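Local coordinates for protein dioxygenase (Pseudomonas brassicacearum, PDB 5V2D) that probably cleaves the central double bond of lignostilbenes with dioxygen, using an iron ion held by four histidines, as in related carotenoid-cleaving oxygenases, at residues A[65-70]-A[83-87]; A[387-393]-A[411-417]; A[435-441]-A[492-498]; A[463-467]-A[487-491]. All blocks are in the same frame, centred on the assembly; numbering follows the deposited sequence.

Contact 1. Residues A[65-70]-A[83-87]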
loop_
_atom_site.group_PDB
_atom_site.type_symbol
_atom_site.label_atom_id
_atom_site.label_comp_id
_atom_site.label_asym_id
_atom_site.label_seq_id
_atom_site.Cartn_x
_atom_site.Cartn_y
_atom_site.Cartn_z
ATOM N N VAL A 65 -7.225 4.321 2.054
ATOM C CA VAL A 65 -6.975 5.498 1.212
ATOM C C VAL A 65 -6.870 5.063 -0.241
ATOM O O VAL A 65 -6.250 4.019 -0.565
ATOM C CB VAL A 65 -5.756 6.289 1.685
ATOM C CG1 VAL A 65 -4.461 5.461 1.650
ATOM C CG2 VAL A 65 -5.580 7.589 0.939
ATOM N N ALA A 66 -7.492 5.852 -1.099
ATOM C CA ALA A 66 -7.417 5.701 -2.516
ATOM C C ALA A 66 -6.843 6.955 -3.199
ATOM O O ALA A 66 -7.337 8.022 -2.988
ATOM C CB ALA A 66 -8.779 5.443 -3.085
ATOM N N PRO A 67 -5.948 6.748 -4.144
ATOM C CA PRO A 67 -5.676 7.821 -5.088
ATOM C C PRO A 67 -6.932 8.143 -5.869
ATOM O O PRO A 67 -7.613 7.222 -6.328
ATOM C CB PRO A 67 -4.587 7.232 -5.997
ATOM C CG PRO A 67 -4.039 6.083 -5.251
ATOM C CD PRO A 67 -5.169 5.529 -4.440
ATOM N N ASP A 68 -7.289 9.410 -5.959
ATOM C CA ASP A 68 -8.510 9.794 -6.644
ATOM C C ASP A 68 -8.331 11.260 -7.144
ATOM O O ASP A 68 -8.637 12.217 -6.431
ATOM C CB ASP A 68 -9.698 9.656 -5.717
ATOM C CG ASP A 68 -11.056 9.625 -6.462
ATOM O OD1 ASP A 68 -12.065 9.406 -5.760
ATOM O OD2 ASP A 68 -11.136 9.737 -7.744
ATOM N N PRO A 69 -7.772 11.446 -8.320
ATOM C CA PRO A 69 -7.290 12.824 -8.718
ATOM C C PRO A 69 -8.364 13.814 -8.786
ATOM O O PRO A 69 -9.384 13.592 -9.404
ATOM C CB PRO A 69 -6.626 12.656 -10.086
ATOM C CG PRO A 69 -6.913 11.279 -10.464
ATOM C CD PRO A 69 -7.542 10.445 -9.363
ATOM N N GLN A 70 -8.165 14.961 -8.102
ATOM C CA GLN A 70 -9.156 15.983 -8.053
ATOM C C GLN A 70 -9.369 16.580 -9.434
ATOM O O GLN A 70 -10.506 16.926 -9.777
ATOM C CB GLN A 70 -8.741 17.100 -7.107
ATOM C CG GLN A 70 -9.664 18.312 -7.053
ATOM C CD GLN A 70 -10.926 18.030 -6.319
ATOM O OE1 GLN A 70 -11.048 18.356 -5.152
ATOM N NE2 GLN A 70 -11.906 17.388 -7.033
ATOM N N GLY A 83 -2.520 10.027 -7.693
ATOM C CA GLY A 83 -3.790 10.710 -7.461
ATOM C C GLY A 83 -3.898 11.221 -6.015
ATOM O O GLY A 83 -3.380 10.582 -5.093
ATOM N N ASP A 84 -4.550 12.345 -5.851
ATOM C CA ASP A 84 -4.811 12.932 -4.504
ATOM C C ASP A 84 -5.407 11.866 -3.574
ATOM O O ASP A 84 -6.339 11.159 -3.957
ATOM C CB ASP A 84 -5.737 14.103 -4.627
ATOM C CG ASP A 84 -5.148 15.176 -5.552
ATOM O OD1 ASP A 84 -4.254 15.914 -5.096
ATOM O OD2 ASP A 84 -5.621 15.258 -6.692
ATOM N N GLY A 85 -4.901 11.798 -2.350
ATOM C CA GLY A 85 -5.422 10.838 -1.380
ATOM C C GLY A 85 -6.823 11.127 -0.884
ATOM O O GLY A 85 -7.079 12.226 -0.399
ATOM N N MET A 86 -7.708 10.146 -1.054
ATOM C CA MET A 86 -9.077 10.163 -0.608
ATOM C C MET A 86 -9.289 9.065 0.421
ATOM O O MET A 86 -9.165 7.853 0.054
ATOM C CB MET A 86 -9.984 9.942 -1.822
ATOM C CG MET A 86 -11.461 9.931 -1.511
ATOM S SD MET A 86 -12.155 11.556 -1.204
ATOM C CE MET A 86 -12.541 11.986 -2.915
ATOM N N VAL A 87 -9.570 9.440 1.674
ATOM C CA VAL A 87 -9.660 8.480 2.744
ATOM C C VAL A 87 -11.113 8.149 2.994
ATOM O O VAL A 87 -11.951 9.050 3.090
ATOM C CB VAL A 87 -9.010 9.048 4.032
ATOM C CG1 VAL A 87 -9.184 8.128 5.204
ATOM C CG2 VAL A 87 -7.556 9.357 3.802
#
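Asp84 reaches Gln70 through one carboxylate oxygen. Asp84 CB lies 3.9 Å from Asp68 O. CG sits beside the backbone N (chi1 -58°), which swings the carboxylate along the loop of residues 68-70, and Asp84 OD2 ends 3.6 Å from Pro69 CA. There OD2 takes the Gln70 N-H on its anti side, an almost straight bond of 2.9 Å between Gln70 N and Asp84 OD2. Asp84 O accepts from Asp68 N at 2.8 Å. Nearer the iron, antiparallel strands 65-67 and 85-87 pair: Ala66 and Met86 exchange two backbone hydrogen bonds, and Val65 CG2 meets Val87 CG2 at 3.9 Å. Met86, bent twice along its chain, packs CE against Asp68 OD1 at 3.9 Å; that carboxylate is held by the backbone N of Ser39 and by a salt bridge to Arg101. By accepting two backbone N-H groups, one through its main chain and one through its side chain, buried Asp84 extends the polar pairing of this propeller-blade sheet beyond the strand end.

Contact 2. Residues A[387-393]-A[411-417]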
loop_
_atom_site.group_PDB
_atom_site.type_symbol
_atom_site.label_atom_id
_atom_site.label_comp_id
_atom_site.label_asym_id
_atom_site.label_seq_id
_atom_site.Cartn_x
_atom_site.Cartn_y
_atom_site.Cartn_z
ATOM N N HIS A 387 -0.462 -17.925 9.449
ATOM C CA HIS A 387 -1.576 -17.603 8.563
ATOM C C HIS A 387 -1.397 -16.281 7.823
ATOM O O HIS A 387 -0.860 -15.361 8.376
ATOM C CB HIS A 387 -2.844 -17.488 9.407
ATOM C CG HIS A 387 -3.196 -18.751 10.123
ATOM N ND1 HIS A 387 -4.024 -19.699 9.551
ATOM C CD2 HIS A 387 -2.825 -19.232 11.344
ATOM C CE1 HIS A 387 -4.046 -20.762 10.345
ATOM N NE2 HIS A 387 -3.398 -20.473 11.473
ATOM N N GLY A 388 -1.881 -16.212 6.604
ATOM C CA GLY A 388 -1.928 -14.922 5.858
ATOM C C GLY A 388 -3.143 -14.875 4.950
ATOM O O GLY A 388 -3.694 -15.941 4.590
ATOM N N PHE A 389 -3.643 -13.676 4.723
ATOM C CA PHE A 389 -4.695 -13.428 3.823
ATOM C C PHE A 389 -4.076 -12.704 2.631
ATOM O O PHE A 389 -3.145 -11.912 2.793
ATOM C CB PHE A 389 -5.781 -12.624 4.521
ATOM C CG PHE A 389 -6.363 -13.293 5.726
ATOM C CD1 PHE A 389 -5.948 -12.970 6.987
ATOM C CD2 PHE A 389 -7.269 -14.337 5.568
ATOM C CE1 PHE A 389 -6.521 -13.568 8.127
ATOM C CE2 PHE A 389 -7.758 -15.025 6.689
ATOM C CZ PHE A 389 -7.423 -14.648 7.992
ATOM N N LEU A 390 -4.563 -12.955 1.447
ATOM C CA LEU A 390 -3.905 -12.519 0.244
ATOM C C LEU A 390 -4.978 -12.292 -0.793
ATOM O O LEU A 390 -6.052 -12.911 -0.740
ATOM C CB LEU A 390 -3.037 -13.683 -0.345
ATOM C CG LEU A 390 -1.936 -14.307 0.498
ATOM C CD1 LEU A 390 -1.439 -15.625 -0.057
ATOM C CD2 LEU A 390 -0.775 -13.358 0.542
ATOM N N LEU A 391 -4.682 -11.489 -1.785
ATOM C CA LEU A 391 -5.460 -11.421 -2.988
ATOM C C LEU A 391 -4.690 -12.181 -4.056
ATOM O O LEU A 391 -3.443 -12.154 -4.114
ATOM C CB LEU A 391 -5.648 -9.978 -3.469
ATOM C CG LEU A 391 -6.306 -9.017 -2.458
ATOM C CD1 LEU A 391 -6.613 -7.676 -3.108
ATOM C CD2 LEU A 391 -7.615 -9.654 -1.974
ATOM N N ALA A 392 -5.409 -12.818 -4.958
ATOM C CA ALA A 392 -4.765 -13.531 -6.058
ATOM C C ALA A 392 -5.586 -13.397 -7.325
ATOM O O ALA A 392 -6.786 -13.102 -7.298
ATOM C CB ALA A 392 -4.622 -14.998 -5.708
ATOM N N PHE A 393 -4.923 -13.614 -8.459
ATOM C CA PHE A 393 -5.561 -13.608 -9.769
ATOM C C PHE A 393 -5.360 -15.012 -10.377
ATOM O O PHE A 393 -4.250 -15.481 -10.457
ATOM C CB PHE A 393 -4.921 -12.600 -10.680
ATOM C CG PHE A 393 -5.433 -12.630 -12.100
ATOM C CD1 PHE A 393 -6.742 -12.687 -12.381
ATOM C CD2 PHE A 393 -4.521 -12.662 -13.159
ATOM C CE1 PHE A 393 -7.207 -12.716 -13.690
ATOM C CE2 PHE A 393 -4.970 -12.689 -14.485
ATOM C CZ PHE A 393 -6.335 -12.720 -14.738
ATOM N N PHE A 411 -7.767 -8.715 -9.052
ATOM C CA PHE A 411 -7.592 -9.877 -8.208
ATOM C C PHE A 411 -8.968 -10.499 -8.036
ATOM O O PHE A 411 -9.852 -9.869 -7.487
ATOM C CB PHE A 411 -6.962 -9.562 -6.889
ATOM C CG PHE A 411 -5.617 -8.949 -6.996
ATOM C CD1 PHE A 411 -4.504 -9.763 -7.161
ATOM C CD2 PHE A 411 -5.441 -7.579 -6.887
ATOM C CE1 PHE A 411 -3.217 -9.234 -7.176
ATOM C CE2 PHE A 411 -4.179 -7.031 -6.984
ATOM C CZ PHE A 411 -3.042 -7.835 -7.125
ATOM N N ASN A 412 -9.154 -11.725 -8.545
ATOM C CA ASN A 412 -10.471 -12.356 -8.513
ATOM C C ASN A 412 -10.606 -13.398 -7.450
ATOM O O ASN A 412 -11.623 -14.078 -7.438
ATOM C CB ASN A 412 -10.874 -12.926 -9.900
ATOM C CG ASN A 412 -9.876 -13.931 -10.441
ATOM O OD1 ASN A 412 -8.876 -14.251 -9.774
ATOM N ND2 ASN A 412 -10.130 -14.413 -11.693
ATOM N N LEU A 413 -9.641 -13.512 -6.534
ATOM C CA LEU A 413 -9.739 -14.399 -5.377
ATOM C C LEU A 413 -9.286 -13.728 -4.099
ATOM O O LEU A 413 -8.260 -13.033 -4.079
ATOM C CB LEU A 413 -8.833 -15.590 -5.578
ATOM C CG LEU A 413 -9.131 -16.556 -6.747
ATOM C CD1 LEU A 413 -7.962 -17.581 -6.906
ATOM C CD2 LEU A 413 -10.494 -17.215 -6.559
ATOM N N LEU A 414 -10.029 -13.950 -3.017
ATOM C CA LEU A 414 -9.661 -13.514 -1.697
ATOM C C LEU A 414 -9.285 -14.783 -0.956
ATOM O O LEU A 414 -10.145 -15.674 -0.792
ATOM C CB LEU A 414 -10.864 -12.889 -1.084
ATOM C CG LEU A 414 -10.799 -11.985 0.095
ATOM C CD1 LEU A 414 -12.051 -11.871 0.924
ATOM C CD2 LEU A 414 -9.457 -11.652 0.765
ATOM N N VAL A 415 -8.052 -14.858 -0.450
ATOM C CA VAL A 415 -7.446 -16.133 -0.027
ATOM C C VAL A 415 -6.973 -16.128 1.427
ATOM O O VAL A 415 -6.391 -15.180 1.913
ATOM C CB VAL A 415 -6.249 -16.441 -0.953
ATOM C CG1 VAL A 415 -5.574 -17.759 -0.627
ATOM C CG2 VAL A 415 -6.613 -16.379 -2.410
ATOM N N HIS A 416 -7.207 -17.226 2.125
ATOM C CA HIS A 416 -6.571 -17.513 3.446
ATOM C C HIS A 416 -5.542 -18.624 3.176
ATOM O O HIS A 416 -5.921 -19.712 2.792
ATOM C CB HIS A 416 -7.612 -17.999 4.479
ATOM C CG HIS A 416 -7.052 -18.387 5.807
ATOM N ND1 HIS A 416 -7.872 -18.781 6.847
ATOM C CD2 HIS A 416 -5.808 -18.371 6.315
ATOM C CE1 HIS A 416 -7.143 -19.066 7.914
ATOM N NE2 HIS A 416 -5.868 -18.878 7.598
ATOM N N LEU A 417 -4.286 -18.341 3.415
ATOM C CA LEU A 417 -3.174 -19.317 3.350
ATOM C C LEU A 417 -2.778 -19.790 4.741
ATOM O O LEU A 417 -2.486 -18.981 5.656
ATOM C CB LEU A 417 -1.955 -18.689 2.706
ATOM C CG LEU A 417 -0.678 -19.499 2.619
ATOM C CD1 LEU A 417 -0.832 -20.783 1.796
ATOM C CD2 LEU A 417 0.411 -18.601 2.040
#
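A classic beta bulge ends this antiparallel pair in a propeller blade: Asn412 and Leu413 both face Ala392, and Leu413 N donates to Ala392 O at 3.0 Å. Paired backbone bonds continue through Leu390-Val415 to Gly388-Leu417. On the face of Phe389 and His416, an aromatic cluster also takes in His387. His387 ND1 and His416 NE2 share a hydrogen bond of 2.8 Å, their rings meeting rim to rim with planes 54° apart. His416 CG stands opposite the backbone N (chi1 177°), which carries the imidazole toward the neighbouring strand. Phe389 CE2 lies over one face of that imidazole, 3.5 Å from His416 CG and offset toward the rim. Further along the same face, Leu391 CB approaches Phe411 CG at 3.7 Å, while Leu391 CD2 touches Leu414 CD2 at 3.9 Å. The other face is aliphatic, with Leu390 CD1 4.1 Å from Leu417 CD2 and Ala392 CB 4.1 Å from Val415 CG2. Strands 371-375 and 424-427 flank the pair within its four-stranded sheet, and strand 433-442 covers Leu391 and Leu414 through Phe435 and Pro438.

Contact 3. Residues A[435-441]-A[492-498]. With FE (Fe (III) ion), chain E.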
loop_
_atom_site.group_PDB
_atom_site.type_symbol
_atom_site.label_atom_id
_atom_site.label_comp_id
_atom_site.label_asym_id
_atom_site.label_seq_id
_atom_site.Cartn_x
_atom_site.Cartn_y
_atom_site.Cartn_z
ATOM N N PHE A 435 -11.283 -7.677 -6.053
ATOM C CA PHE A 435 -11.093 -7.219 -4.697
ATOM C C PHE A 435 -10.089 -6.066 -4.553
ATOM O O PHE A 435 -9.196 -5.909 -5.336
ATOM C CB PHE A 435 -10.588 -8.343 -3.854
ATOM C CG PHE A 435 -11.561 -9.511 -3.763
ATOM C CD1 PHE A 435 -12.622 -9.487 -2.900
ATOM C CD2 PHE A 435 -11.323 -10.662 -4.519
ATOM C CE1 PHE A 435 -13.505 -10.558 -2.839
ATOM C CE2 PHE A 435 -12.196 -11.726 -4.460
ATOM C CZ PHE A 435 -13.296 -11.660 -3.597
ATOM N N GLN A 436 -10.267 -5.353 -3.444
ATOM C CA GLN A 436 -9.287 -4.392 -2.935
ATOM C C GLN A 436 -8.697 -4.993 -1.660
ATOM O O GLN A 436 -9.113 -6.088 -1.159
ATOM C CB GLN A 436 -9.869 -3.025 -2.707
ATOM C CG GLN A 436 -10.700 -2.529 -3.883
ATOM C CD GLN A 436 -10.960 -1.012 -3.835
ATOM O OE1 GLN A 436 -10.339 -0.302 -3.087
ATOM N NE2 GLN A 436 -11.984 -0.548 -4.596
ATOM N N GLU A 437 -7.643 -4.351 -1.171
ATOM C CA GLU A 437 -6.885 -4.891 -0.059
ATOM C C GLU A 437 -7.739 -5.259 1.157
ATOM O O GLU A 437 -8.506 -4.428 1.669
ATOM C CB GLU A 437 -5.840 -3.909 0.432
ATOM C CG GLU A 437 -4.968 -4.501 1.553
ATOM C CD GLU A 437 -3.991 -3.490 2.175
ATOM O OE1 GLU A 437 -4.486 -2.588 2.875
ATOM O OE2 GLU A 437 -2.748 -3.600 2.039
ATOM N N PRO A 438 -7.544 -6.464 1.702
ATOM C CA PRO A 438 -8.336 -6.823 2.862
ATOM C C PRO A 438 -7.751 -6.414 4.203
ATOM O O PRO A 438 -6.553 -6.260 4.356
ATOM C CB PRO A 438 -8.354 -8.398 2.737
ATOM C CG PRO A 438 -6.977 -8.708 2.230
ATOM C CD PRO A 438 -6.719 -7.577 1.194
ATOM N N ILE A 439 -8.633 -6.343 5.207
ATOM C CA ILE A 439 -8.229 -6.303 6.592
ATOM C C ILE A 439 -8.712 -7.565 7.304
ATOM O O ILE A 439 -9.635 -8.263 6.853
ATOM C CB ILE A 439 -8.760 -5.126 7.355
ATOM C CG1 ILE A 439 -10.272 -4.928 7.092
ATOM C CG2 ILE A 439 -8.006 -3.852 6.974
ATOM C CD1 ILE A 439 -10.957 -4.168 8.202
ATOM N N PHE A 440 -8.080 -7.836 8.447
ATOM C CA PHE A 440 -8.473 -8.912 9.328
ATOM C C PHE A 440 -8.944 -8.344 10.668
ATOM O O PHE A 440 -8.274 -7.474 11.228
ATOM C CB PHE A 440 -7.370 -9.918 9.543
ATOM C CG PHE A 440 -7.653 -10.889 10.635
ATOM C CD1 PHE A 440 -8.520 -11.940 10.403
ATOM C CD2 PHE A 440 -7.117 -10.732 11.912
ATOM C CE1 PHE A 440 -8.857 -12.847 11.452
ATOM C CE2 PHE A 440 -7.440 -11.645 12.910
ATOM C CZ PHE A 440 -8.294 -12.684 12.679
ATOM N N ILE A 441 -10.072 -8.862 11.165
ATOM C CA ILE A 441 -10.618 -8.421 12.423
ATOM C C ILE A 441 -10.726 -9.663 13.339
ATOM O O ILE A 441 -11.457 -10.570 13.007
ATOM C CB ILE A 441 -12.032 -7.830 12.237
ATOM C CG1 ILE A 441 -11.977 -6.636 11.319
ATOM C CG2 ILE A 441 -12.610 -7.422 13.590
ATOM C CD1 ILE A 441 -13.334 -5.992 10.977
ATOM N N MET A 492 -10.604 2.075 -7.167
ATOM C CA MET A 492 -9.516 1.231 -6.640
ATOM C C MET A 492 -8.713 2.010 -5.657
ATOM O O MET A 492 -8.454 3.185 -5.887
ATOM C CB MET A 492 -8.682 0.649 -7.785
ATOM C CG MET A 492 -7.553 -0.258 -7.381
ATOM S SD MET A 492 -8.231 -1.710 -6.537
ATOM C CE MET A 492 -6.788 -2.629 -6.141
ATOM N N SER A 493 -8.296 1.361 -4.581
ATOM C CA SER A 493 -7.604 1.957 -3.481
ATOM C C SER A 493 -6.194 1.405 -3.380
ATOM O O SER A 493 -5.767 0.448 -4.100
ATOM C CB SER A 493 -8.342 1.744 -2.152
ATOM O OG SER A 493 -9.741 2.135 -2.269
ATOM N N LEU A 494 -5.468 1.959 -2.454
ATOM C CA LEU A 494 -4.248 1.375 -2.000
ATOM C C LEU A 494 -4.473 0.778 -0.607
ATOM O O LEU A 494 -5.357 -0.090 -0.464
ATOM C CB LEU A 494 -3.108 2.377 -2.140
ATOM C CG LEU A 494 -2.614 2.619 -3.556
ATOM C CD1 LEU A 494 -1.596 3.810 -3.619
ATOM C CD2 LEU A 494 -2.049 1.383 -4.218
ATOM N N HIS A 495 -3.735 1.170 0.403
ATOM C CA HIS A 495 -3.753 0.419 1.656
ATOM C C HIS A 495 -4.730 0.887 2.697
ATOM O O HIS A 495 -5.162 2.031 2.654
ATOM C CB HIS A 495 -2.336 0.398 2.273
ATOM C CG HIS A 495 -1.355 -0.200 1.355
ATOM N ND1 HIS A 495 -1.328 -1.576 1.102
ATOM C CD2 HIS A 495 -0.327 0.355 0.638
ATOM C CE1 HIS A 495 -0.313 -1.827 0.269
ATOM N NE2 HIS A 495 0.299 -0.678 -0.027
ATOM N N GLY A 496 -5.133 -0.027 3.570
ATOM C CA GLY A 496 -6.079 0.312 4.632
ATOM C C GLY A 496 -5.691 -0.291 5.949
ATOM O O GLY A 496 -4.636 -0.995 6.081
ATOM N N CYS A 497 -6.522 -0.067 6.961
ATOM C CA CYS A 497 -6.189 -0.617 8.306
ATOM C C CYS A 497 -7.473 -0.720 9.090
ATOM O O CYS A 497 -8.499 -0.068 8.780
ATOM C CB CYS A 497 -5.231 0.273 9.067
ATOM S SG CYS A 497 -5.920 1.906 9.470
ATOM N N TRP A 498 -7.441 -1.599 10.090
ATOM C CA TRP A 498 -8.535 -1.728 11.037
ATOM C C TRP A 498 -8.175 -1.045 12.356
ATOM O O TRP A 498 -7.129 -1.365 12.921
ATOM C CB TRP A 498 -8.763 -3.256 11.302
ATOM C CG TRP A 498 -9.836 -3.462 12.416
ATOM C CD1 TRP A 498 -9.656 -4.068 13.605
ATOM C CD2 TRP A 498 -11.205 -3.118 12.319
ATOM N NE1 TRP A 498 -10.806 -4.108 14.270
ATOM C CE2 TRP A 498 -11.797 -3.533 13.516
ATOM C CE3 TRP A 498 -11.979 -2.504 11.346
ATOM C CZ2 TRP A 498 -13.154 -3.386 13.784
ATOM C CZ3 TRP A 498 -13.335 -2.340 11.610
ATOM C CH2 TRP A 498 -13.919 -2.802 12.817
HETATM FE FE FE E . 2.313 -0.481 -0.651
HETATM O O HOH W 1 -6.685 -1.815 -2.282
HETATM O O HOH W 2 1.550 0.121 -2.472
#
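Glu437 grips His495 and its neighbour with both carboxylate oxygens. CG lies anti to the backbone N (chi1 -176°) and the chain stays extended, carrying Glu437 OE2 to 2.6 Å from His495 ND1. That oxygen lies in the imidazole plane, whereas the nitrogen meets it from above the carboxylate plane. Glu437 OE1 accepts from Gly496 N at 2.7 Å and also forms a salt bridge with Arg375. Across the ring, His495 NE2 binds the iron at 2.1 Å, alongside His188, His239, His304 and a water. Gln436 has its CG beside the backbone N (chi1 -48°); its OE1 accepts the hydroxyl of Ser493 at 2.6 Å, measured to OG. Another water links Glu437 N to Leu494 O. Farther along, Ile441 lays CD1 over the six-membered ring of Trp498, 3.5 Å from its centroid, a CH-pi contact, while Ile439 CD1 meets Trp498 CE3. Glu437 is thus a second-shell residue that helps fix the rotation of the imidazole and probably makes His495 more electron-rich toward the metal.

Contact 4. Residues A[463-467]-A[487-491]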
loop_
_atom_site.group_PDB
_atom_site.type_symbol
_atom_site.label_atom_id
_atom_site.label_comp_id
_atom_site.label_asym_id
_atom_site.label_seq_id
_atom_site.Cartn_x
_atom_site.Cartn_y
_atom_site.Cartn_z
ATOM N N GLU A 463 -21.185 -4.032 -13.293
ATOM C CA GLU A 463 -22.257 -3.098 -12.908
ATOM C C GLU A 463 -21.719 -1.748 -12.468
ATOM O O GLU A 463 -22.478 -0.859 -12.238
ATOM C CB GLU A 463 -23.085 -3.668 -11.791
ATOM C CG GLU A 463 -23.634 -5.054 -12.095
ATOM C CD GLU A 463 -24.251 -5.623 -10.782
ATOM O OE1 GLU A 463 -23.940 -6.733 -10.343
ATOM O OE2 GLU A 463 -25.033 -4.932 -10.066
ATOM N N GLU A 464 -20.410 -1.618 -12.304
ATOM C CA GLU A 464 -19.802 -0.442 -11.625
ATOM C C GLU A 464 -20.429 -0.155 -10.250
ATOM O O GLU A 464 -20.794 0.969 -9.954
ATOM C CB GLU A 464 -19.876 0.845 -12.494
ATOM C CG GLU A 464 -19.251 0.591 -13.864
ATOM C CD GLU A 464 -18.764 1.819 -14.607
ATOM O OE1 GLU A 464 -19.204 2.962 -14.336
ATOM O OE2 GLU A 464 -17.909 1.605 -15.482
ATOM N N ARG A 465 -20.524 -1.171 -9.441
ATOM C CA ARG A 465 -21.105 -1.137 -8.084
ATOM C C ARG A 465 -20.009 -1.624 -7.148
ATOM O O ARG A 465 -19.093 -2.322 -7.577
ATOM C CB ARG A 465 -22.312 -2.128 -7.998
ATOM C CG ARG A 465 -23.347 -1.818 -6.963
ATOM C CD ARG A 465 -24.729 -2.461 -7.211
ATOM N NE ARG A 465 -24.624 -3.932 -7.391
ATOM C CZ ARG A 465 -24.493 -4.883 -6.433
ATOM N NH1 ARG A 465 -24.330 -4.642 -5.127
ATOM N NH2 ARG A 465 -24.528 -6.187 -6.772
ATOM N N SER A 466 -20.154 -1.364 -5.868
ATOM C CA SER A 466 -19.197 -1.707 -4.852
ATOM C C SER A 466 -19.936 -2.207 -3.637
ATOM O O SER A 466 -21.006 -1.704 -3.310
ATOM C CB SER A 466 -18.343 -0.456 -4.472
ATOM O OG SER A 466 -17.658 0.046 -5.592
ATOM N N GLU A 467 -19.364 -3.197 -2.974
ATOM C CA GLU A 467 -19.829 -3.697 -1.672
ATOM C C GLU A 467 -18.627 -3.818 -0.772
ATOM O O GLU A 467 -17.547 -4.134 -1.269
ATOM C CB GLU A 467 -20.416 -5.157 -1.782
ATOM C CG GLU A 467 -21.615 -5.163 -2.685
ATOM C CD GLU A 467 -22.219 -6.604 -2.925
ATOM O OE1 GLU A 467 -21.562 -7.567 -2.644
ATOM O OE2 GLU A 467 -23.341 -6.732 -3.392
ATOM N N PRO A 487 -23.704 2.953 -2.035
ATOM C CA PRO A 487 -24.544 3.493 -3.067
ATOM C C PRO A 487 -23.832 4.208 -4.219
ATOM O O PRO A 487 -24.483 4.788 -5.106
ATOM C CB PRO A 487 -25.382 4.480 -2.290
ATOM C CG PRO A 487 -24.566 4.871 -1.145
ATOM C CD PRO A 487 -23.866 3.643 -0.758
ATOM N N PHE A 488 -22.522 4.204 -4.185
ATOM C CA PHE A 488 -21.693 4.705 -5.260
ATOM C C PHE A 488 -20.487 3.844 -5.409
ATOM O O PHE A 488 -20.118 3.147 -4.495
ATOM C CB PHE A 488 -21.295 6.232 -5.057
ATOM C CG PHE A 488 -20.445 6.483 -3.843
ATOM C CD1 PHE A 488 -19.092 6.416 -3.915
ATOM C CD2 PHE A 488 -21.009 6.832 -2.644
ATOM C CE1 PHE A 488 -18.267 6.649 -2.761
ATOM C CE2 PHE A 488 -20.218 6.977 -1.478
ATOM C CZ PHE A 488 -18.851 6.890 -1.570
ATOM N N ARG A 489 -19.906 3.893 -6.593
ATOM C CA ARG A 489 -18.701 3.134 -6.926
ATOM C C ARG A 489 -17.435 3.665 -6.193
ATOM O O ARG A 489 -17.090 4.855 -6.273
ATOM C CB ARG A 489 -18.413 3.232 -8.425
ATOM C CG ARG A 489 -17.166 2.495 -8.886
ATOM C CD ARG A 489 -16.958 2.760 -10.390
ATOM N NE ARG A 489 -16.815 4.175 -10.661
ATOM C CZ ARG A 489 -15.662 4.836 -10.643
ATOM N NH1 ARG A 489 -14.455 4.234 -10.502
ATOM N NH2 ARG A 489 -15.734 6.171 -10.890
ATOM N N MET A 490 -16.756 2.758 -5.546
ATOM C CA MET A 490 -15.484 3.068 -4.875
ATOM C C MET A 490 -14.406 2.825 -5.926
ATOM O O MET A 490 -14.231 1.682 -6.412
ATOM C CB MET A 490 -15.265 2.102 -3.701
ATOM C CG MET A 490 -16.316 2.194 -2.587
ATOM S SD MET A 490 -16.340 3.703 -1.611
ATOM C CE MET A 490 -14.925 3.387 -0.593
ATOM N N ARG A 491 -13.596 3.846 -6.161
ATOM C CA ARG A 491 -12.407 3.670 -7.031
ATOM C C ARG A 491 -11.420 2.692 -6.362
ATOM O O ARG A 491 -11.372 2.543 -5.156
ATOM C CB ARG A 491 -11.736 5.026 -7.245
ATOM C CG ARG A 491 -10.734 5.062 -8.344
ATOM C CD ARG A 491 -10.337 6.538 -8.626
ATOM N NE ARG A 491 -9.619 6.605 -9.919
ATOM C CZ ARG A 491 -8.299 6.796 -10.075
ATOM N NH1 ARG A 491 -7.802 6.809 -11.318
ATOM N NH2 ARG A 491 -7.444 6.960 -9.041
HETATM O O HOH W 3 -19.182 4.667 -11.871
#
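Ser466 points its hydroxyl at the backbone of the loop 487-491. With OG beside its own backbone N (chi1 -59°), the oxygen receives the Met490 N-H almost head-on, the bond measuring 2.9 Å from Met490 N to Ser466 OG at an angle of 174°. Met490 bends at its outer torsions: CG stays 3.8 Å from Ser466 CB, while the side chain also touches Ser88 and Phe90 of strand 85-93. This joins the start of strand 465-472 to the loop leaving the adjacent strand 482-486 of the same antiparallel sheet, just after a G1 beta bulge in which Glu464 and Arg465 both face Leu460. Arg489 lies alongside that bulge, its CB 3.6 Å from Glu464 O and its CD 4.1 Å from Glu464 CB, before turning at chi3. Glu464 OE1 stands well out of the guanidinium plane, and a water connects the two, accepting from Arg489 NE at 2.7 Å and donating to Glu464 OE1. Glu464 also pairs with Lys37, while the outer guanidinium nitrogens of Arg489 bind the carbonyls of Ala34, Lys37 and Pro38. Arg465, directed away from the loop, spans Glu463 and Glu467 in two salt bridges.

From the N terminus, contact 1 closes first, joining strands 60-67 and 85-93 across a loop of some seventeen residues without helix or strand. Contact 2 follows in series, pairing strands 387-392 and 413-418 of another blade. Contact 3 then spans residues 435 to 498, and contact 4 nests inside that loop, tying strand 465-472 to the chain that leads on to the iron ligand. Contact 3 touches all the others: Phe435 bonds to Phe411 of contact 2, Val65 of contact 1 pairs with Leu494 and His495, and Gln436 reaches Arg491 of contact 4. Arg491 also donates to Pro67 of contact 1. Strand 496-500 lies beside strand 60-67 and so completes the sheet of N-terminal strands, consistent with closure of the propeller ring.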